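Local coordinates for inosine-uridine preferring nucleoside hydrolase family protein (Bacillus anthracis, PDB 2C40) that belongs to the inosine-uridine preferring nucleoside hydrolase family and holds a calcium ion and alpha-D-ribofuranose together in one pocket, at residues L245-L259 with V291-I303. Sequence-based numbering, arbitrary orientation.
Sequences LWDVLTAAFVGKADL and VYDVNHDRFFDYI. With CA (calcium ion), chain C; RIB (alpha-D-ribofuranose), chain D.
F299 pushes its ring into the hollow between L249 and A252, with A252 CB at the ring edge, where helix 246-255 and the 296-303 part of helix 296-308 cross at 88° with axes 11.1 Å apart in this nucleoside hydrolase-type alpha/beta fold. The fit is close: L249 CA approaches the ring obliquely, 3.7 Å from F299 CE2, so the ring rests against backbone as well as side chain. F299 CG stands anti to its backbone N (chi1 174°), extending the ring across the interface; L245 CD1 and V248 CG1 border its far end, L245 CD1 also touching F300 CE2 at 3.6 Å. Y302 is the second bump: A252 CB meets its edge, L259 CD1 approaches CD1 obliquely, and K256 lies over a face, with CD 4.2 Å from the ring centroid in a CH-pi contact. V291 CG2 sits over the F253 ring, 10° off its normal, linking helix 246-255 to strand 286-292. At the N-terminal end of helix 246-255, D247 OD2 binds the calcium ion, as do D9, D14 and T125. One nearly straight bond ties the backbones just before helix 296-308: N295 N donates to L259 O at 2.9 Å.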
loop_
_atom_site.group_PDB
_atom_site.type_symbol
_atom_site.label_atom_id
_atom_site.label_comp_id
_atom_site.label_asym_id
_atom_site.label_seq_id
_atom_site.Cartn_x
_atom_site.Cartn_y
_atom_site.Cartn_z
ATOM N N LEU A 245 -12.276 -3.297 11.909
ATOM C CA LEU A 245 -12.485 -1.909 11.512
ATOM C C LEU A 245 -12.849 -1.101 12.752
ATOM O O LEU A 245 -13.963 -0.629 12.900
ATOM C CB LEU A 245 -13.638 -1.842 10.507
ATOM C CG LEU A 245 -13.458 -2.758 9.297
ATOM C CD1 LEU A 245 -14.746 -3.213 8.746
ATOM C CD2 LEU A 245 -12.686 -2.001 8.290
ATOM N N TRP A 246 -11.903 -0.990 13.663
ATOM C CA TRP A 246 -12.166 -0.400 14.963
ATOM C C TRP A 246 -12.639 1.021 14.916
ATOM O O TRP A 246 -13.612 1.359 15.558
ATOM C CB TRP A 246 -10.917 -0.409 15.795
ATOM C CG TRP A 246 -10.586 -1.724 16.249
ATOM C CD1 TRP A 246 -11.207 -2.417 17.222
ATOM C CD2 TRP A 246 -9.533 -2.534 15.765
ATOM N NE1 TRP A 246 -10.614 -3.645 17.368
ATOM C CE2 TRP A 246 -9.573 -3.740 16.491
ATOM C CE3 TRP A 246 -8.586 -2.378 14.756
ATOM C CZ2 TRP A 246 -8.668 -4.791 16.277
ATOM C CZ3 TRP A 246 -7.688 -3.427 14.533
ATOM C CH2 TRP A 246 -7.740 -4.615 15.296
ATOM N N ASP A 247 -11.943 1.838 14.147
ATOM C CA ASP A 247 -12.283 3.250 14.021
ATOM C C ASP A 247 -13.602 3.492 13.246
ATOM O O ASP A 247 -14.391 4.365 13.609
ATOM C CB ASP A 247 -11.126 3.989 13.374
ATOM C CG ASP A 247 -9.837 3.847 14.173
ATOM O OD1 ASP A 247 -9.900 3.433 15.370
ATOM O OD2 ASP A 247 -8.772 4.207 13.635
ATOM N N VAL A 248 -13.823 2.688 12.201
ATOM C CA VAL A 248 -14.989 2.801 11.357
ATOM C C VAL A 248 -16.232 2.459 12.198
ATOM O O VAL A 248 -17.270 3.091 12.029
ATOM C CB VAL A 248 -14.887 1.907 10.091
ATOM C CG1 VAL A 248 -16.157 1.926 9.314
ATOM C CG2 VAL A 248 -13.772 2.391 9.169
ATOM N N LEU A 249 -16.106 1.473 13.079
ATOM C CA LEU A 249 -17.174 1.060 13.938
ATOM C C LEU A 249 -17.476 2.139 14.978
ATOM O O LEU A 249 -18.628 2.355 15.338
ATOM C CB LEU A 249 -16.808 -0.212 14.658
ATOM C CG LEU A 249 -17.822 -0.912 15.567
ATOM C CD1 LEU A 249 -17.526 -0.598 16.988
ATOM C CD2 LEU A 249 -19.302 -0.636 15.213
ATOM N N THR A 250 -16.422 2.760 15.492
ATOM C CA THR A 250 -16.533 3.894 16.414
ATOM C C THR A 250 -17.330 5.026 15.785
ATOM O O THR A 250 -18.255 5.551 16.416
ATOM C CB THR A 250 -15.134 4.409 16.838
ATOM O OG1 THR A 250 -14.350 3.318 17.366
ATOM C CG2 THR A 250 -15.237 5.483 17.879
ATOM N N ALA A 251 -16.982 5.363 14.546
ATOM C CA ALA A 251 -17.646 6.423 13.772
ATOM C C ALA A 251 -19.078 6.058 13.406
ATOM O O ALA A 251 -19.957 6.920 13.421
ATOM C CB ALA A 251 -16.847 6.718 12.519
ATOM N N ALA A 252 -19.322 4.770 13.114
ATOM C CA ALA A 252 -20.653 4.293 12.768
ATOM C C ALA A 252 -21.594 4.285 13.994
ATOM O O ALA A 252 -22.799 4.487 13.864
ATOM C CB ALA A 252 -20.575 2.930 12.176
ATOM N N PHE A 253 -21.028 4.040 15.167
ATOM C CA PHE A 253 -21.765 4.056 16.425
ATOM C C PHE A 253 -22.269 5.487 16.742
ATOM O O PHE A 253 -23.329 5.662 17.328
ATOM C CB PHE A 253 -20.886 3.574 17.588
ATOM C CG PHE A 253 -21.599 3.504 18.903
ATOM C CD1 PHE A 253 -22.504 2.504 19.158
ATOM C CD2 PHE A 253 -21.385 4.458 19.892
ATOM C CE1 PHE A 253 -23.175 2.453 20.388
ATOM C CE2 PHE A 253 -22.070 4.403 21.088
ATOM C CZ PHE A 253 -22.935 3.394 21.338
ATOM N N VAL A 254 -21.475 6.486 16.380
ATOM C CA VAL A 254 -21.894 7.875 16.483
ATOM C C VAL A 254 -23.093 8.142 15.535
ATOM O O VAL A 254 -24.076 8.767 15.928
ATOM C CB VAL A 254 -20.713 8.850 16.176
ATOM C CG1 VAL A 254 -21.213 10.288 16.057
ATOM C CG2 VAL A 254 -19.640 8.726 17.249
ATOM N N GLY A 255 -22.999 7.656 14.302
ATOM C CA GLY A 255 -24.077 7.822 13.339
ATOM C C GLY A 255 -25.293 6.944 13.582
ATOM O O GLY A 255 -26.395 7.322 13.221
ATOM N N LYS A 256 -25.089 5.766 14.155
ATOM C CA LYS A 256 -26.152 4.776 14.311
ATOM C C LYS A 256 -25.935 3.946 15.563
ATOM O O LYS A 256 -25.550 2.802 15.499
ATOM C CB LYS A 256 -26.241 3.867 13.091
ATOM C CG LYS A 256 -27.519 3.093 13.044
ATOM C CD LYS A 256 -27.683 2.348 11.740
ATOM C CE LYS A 256 -28.564 3.107 10.766
ATOM N NZ LYS A 256 -28.884 2.259 9.578
ATOM N N ALA A 257 -26.214 4.545 16.710
ATOM C CA ALA A 257 -25.973 3.919 18.026
ATOM C C ALA A 257 -26.614 2.527 18.140
ATOM O O ALA A 257 -26.092 1.651 18.845
ATOM C CB ALA A 257 -26.512 4.816 19.114
ATOM N N ASP A 258 -27.727 2.354 17.423
ATOM C CA ASP A 258 -28.533 1.136 17.402
ATOM C C ASP A 258 -27.908 -0.130 16.771
ATOM O O ASP A 258 -28.537 -1.205 16.801
ATOM C CB ASP A 258 -29.917 1.417 16.720
ATOM C CG ASP A 258 -29.956 2.733 15.825
ATOM O OD1 ASP A 258 -29.418 3.808 16.262
ATOM O OD2 ASP A 258 -30.598 2.712 14.718
ATOM N N LEU A 259 -26.716 0.001 16.194
ATOM C CA LEU A 259 -25.945 -1.119 15.647
ATOM C C LEU A 259 -25.389 -2.043 16.723
ATOM O O LEU A 259 -25.171 -3.222 16.478
ATOM C CB LEU A 259 -24.776 -0.590 14.797
ATOM C CG LEU A 259 -25.188 0.120 13.512
ATOM C CD1 LEU A 259 -24.004 0.752 12.821
ATOM C CD2 LEU A 259 -25.898 -0.841 12.593
ATOM N N VAL A 291 -18.998 -0.794 24.166
ATOM C CA VAL A 291 -19.794 -1.309 23.076
ATOM C C VAL A 291 -19.583 -2.823 22.999
ATOM O O VAL A 291 -18.469 -3.312 23.227
ATOM C CB VAL A 291 -19.441 -0.612 21.772
ATOM C CG1 VAL A 291 -20.062 -1.314 20.541
ATOM C CG2 VAL A 291 -19.884 0.840 21.854
ATOM N N TYR A 292 -20.657 -3.560 22.726
ATOM C CA TYR A 292 -20.561 -4.968 22.378
ATOM C C TYR A 292 -21.725 -5.391 21.479
ATOM O O TYR A 292 -22.651 -4.621 21.223
ATOM C CB TYR A 292 -20.489 -5.820 23.639
ATOM C CG TYR A 292 -21.773 -5.887 24.414
ATOM C CD1 TYR A 292 -22.214 -4.800 25.129
ATOM C CD2 TYR A 292 -22.536 -7.042 24.420
ATOM C CE1 TYR A 292 -23.419 -4.852 25.866
ATOM C CE2 TYR A 292 -23.767 -7.116 25.154
ATOM C CZ TYR A 292 -24.189 -6.005 25.869
ATOM O OH TYR A 292 -25.350 -6.027 26.608
ATOM N N ASP A 293 -21.648 -6.622 20.999
ATOM C CA ASP A 293 -22.724 -7.264 20.265
ATOM C C ASP A 293 -23.156 -6.405 19.103
ATOM O O ASP A 293 -24.330 -6.030 18.990
ATOM C CB ASP A 293 -23.898 -7.621 21.173
ATOM C CG ASP A 293 -24.894 -8.547 20.497
ATOM O OD1 ASP A 293 -24.484 -9.213 19.529
ATOM O OD2 ASP A 293 -26.079 -8.621 20.921
ATOM N N VAL A 294 -22.183 -6.122 18.234
ATOM C CA VAL A 294 -22.406 -5.390 16.998
ATOM C C VAL A 294 -23.204 -6.271 16.019
ATOM O O VAL A 294 -22.932 -7.458 15.868
ATOM C CB VAL A 294 -21.084 -4.912 16.386
ATOM C CG1 VAL A 294 -21.327 -4.134 15.123
ATOM C CG2 VAL A 294 -20.294 -4.037 17.372
ATOM N N ASN A 295 -24.222 -5.695 15.387
ATOM C CA ASN A 295 -24.963 -6.401 14.361
ATOM C C ASN A 295 -24.124 -6.374 13.075
ATOM O O ASN A 295 -23.898 -5.315 12.457
ATOM C CB ASN A 295 -26.377 -5.824 14.188
ATOM C CG ASN A 295 -27.254 -6.703 13.335
ATOM O OD1 ASN A 295 -26.917 -6.987 12.193
ATOM N ND2 ASN A 295 -28.384 -7.123 13.871
ATOM N N HIS A 296 -23.608 -7.557 12.729
ATOM C CA HIS A 296 -22.734 -7.757 11.585
ATOM C C HIS A 296 -23.378 -7.171 10.330
ATOM O O HIS A 296 -22.877 -6.222 9.765
ATOM C CB HIS A 296 -22.452 -9.270 11.387
ATOM C CG HIS A 296 -21.729 -9.583 10.109
ATOM N ND1 HIS A 296 -20.379 -9.361 9.944
ATOM C CD2 HIS A 296 -22.174 -10.070 8.926
ATOM C CE1 HIS A 296 -20.022 -9.689 8.715
ATOM N NE2 HIS A 296 -21.093 -10.113 8.075
ATOM N N ASP A 297 -24.534 -7.724 9.959
ATOM C CA ASP A 297 -25.204 -7.402 8.699
ATOM C C ASP A 297 -25.572 -5.919 8.623
ATOM O O ASP A 297 -25.374 -5.286 7.613
ATOM C CB ASP A 297 -26.457 -8.294 8.470
ATOM C CG ASP A 297 -26.103 -9.757 8.203
ATOM O OD1 ASP A 297 -24.926 -10.050 8.014
ATOM O OD2 ASP A 297 -26.990 -10.642 8.174
ATOM N N ARG A 298 -26.120 -5.372 9.694
ATOM C CA ARG A 298 -26.462 -3.950 9.696
ATOM C C ARG A 298 -25.243 -3.068 9.605
ATOM O O ARG A 298 -25.252 -2.064 8.909
ATOM C CB ARG A 298 -27.257 -3.606 10.929
ATOM C CG ARG A 298 -28.628 -4.268 10.905
ATOM C CD ARG A 298 -29.705 -3.251 11.190
ATOM N NE ARG A 298 -29.932 -3.114 12.610
ATOM C CZ ARG A 298 -30.210 -1.978 13.259
ATOM N NH1 ARG A 298 -30.238 -0.790 12.657
ATOM N NH2 ARG A 298 -30.447 -2.048 14.559
ATOM N N PHE A 299 -24.188 -3.436 10.308
ATOM C CA PHE A 299 -22.939 -2.633 10.281
ATOM C C PHE A 299 -22.406 -2.552 8.859
ATOM O O PHE A 299 -22.214 -1.473 8.303
ATOM C CB PHE A 299 -21.889 -3.225 11.231
ATOM C CG PHE A 299 -20.572 -2.553 11.147
ATOM C CD1 PHE A 299 -19.438 -3.250 10.704
ATOM C CD2 PHE A 299 -20.465 -1.202 11.454
ATOM C CE1 PHE A 299 -18.219 -2.627 10.638
ATOM C CE2 PHE A 299 -19.238 -0.545 11.358
ATOM C CZ PHE A 299 -18.120 -1.239 10.944
ATOM N N PHE A 300 -22.184 -3.692 8.252
ATOM C CA PHE A 300 -21.649 -3.714 6.897
ATOM C C PHE A 300 -22.611 -3.170 5.863
ATOM O O PHE A 300 -22.167 -2.537 4.929
ATOM C CB PHE A 300 -21.159 -5.124 6.524
ATOM C CG PHE A 300 -19.911 -5.498 7.229
ATOM C CD1 PHE A 300 -19.906 -6.465 8.236
ATOM C CD2 PHE A 300 -18.747 -4.828 6.942
ATOM C CE1 PHE A 300 -18.722 -6.790 8.906
ATOM C CE2 PHE A 300 -17.569 -5.134 7.600
ATOM C CZ PHE A 300 -17.545 -6.110 8.588
ATOM N N ASP A 301 -23.917 -3.383 6.024
ATOM C CA ASP A 301 -24.892 -2.753 5.113
ATOM C C ASP A 301 -24.867 -1.215 5.246
ATOM O O ASP A 301 -24.988 -0.475 4.287
ATOM C CB ASP A 301 -26.296 -3.266 5.393
ATOM C CG ASP A 301 -27.308 -2.685 4.456
ATOM O OD1 ASP A 301 -27.285 -3.037 3.256
ATOM O OD2 ASP A 301 -28.149 -1.881 4.918
ATOM N N TYR A 302 -24.695 -0.748 6.458
ATOM C CA TYR A 302 -24.709 0.682 6.734
ATOM C C TYR A 302 -23.545 1.398 6.020
ATOM O O TYR A 302 -23.733 2.391 5.319
ATOM C CB TYR A 302 -24.636 0.870 8.243
ATOM C CG TYR A 302 -24.576 2.278 8.731
ATOM C CD1 TYR A 302 -23.617 2.659 9.657
ATOM C CD2 TYR A 302 -25.480 3.231 8.277
ATOM C CE1 TYR A 302 -23.584 3.949 10.146
ATOM C CE2 TYR A 302 -25.453 4.523 8.749
ATOM C CZ TYR A 302 -24.493 4.880 9.678
ATOM O OH TYR A 302 -24.440 6.178 10.143
ATOM N N ILE A 303 -22.346 0.884 6.196
ATOM C CA ILE A 303 -21.176 1.529 5.610
ATOM C C ILE A 303 -21.117 1.377 4.090
ATOM O O ILE A 303 -20.725 2.319 3.409
ATOM C CB ILE A 303 -19.902 1.158 6.369
ATOM C CG1 ILE A 303 -19.593 -0.317 6.210
ATOM C CG2 ILE A 303 -20.062 1.548 7.900
ATOM C CD1 ILE A 303 -18.552 -0.863 7.235
HETATM CA CA CA C . -6.769 5.354 14.505
HETATM O O5 RIB D . -5.329 0.098 18.627
HETATM C C5 RIB D . -6.156 0.243 17.439
HETATM C C4 RIB D . -5.784 1.567 16.766
HETATM O O4 RIB D . -4.428 1.423 16.293
HETATM C C3 RIB D . -6.650 2.068 15.592
HETATM O O3 RIB D . -7.395 3.249 16.037
HETATM C C2 RIB D . -5.659 2.258 14.359
HETATM O O2 RIB D . -5.623 3.483 13.491
HETATM C C1 RIB D . -4.259 2.000 14.973
HETATM O O HOH W 1 -4.955 4.876 16.113
#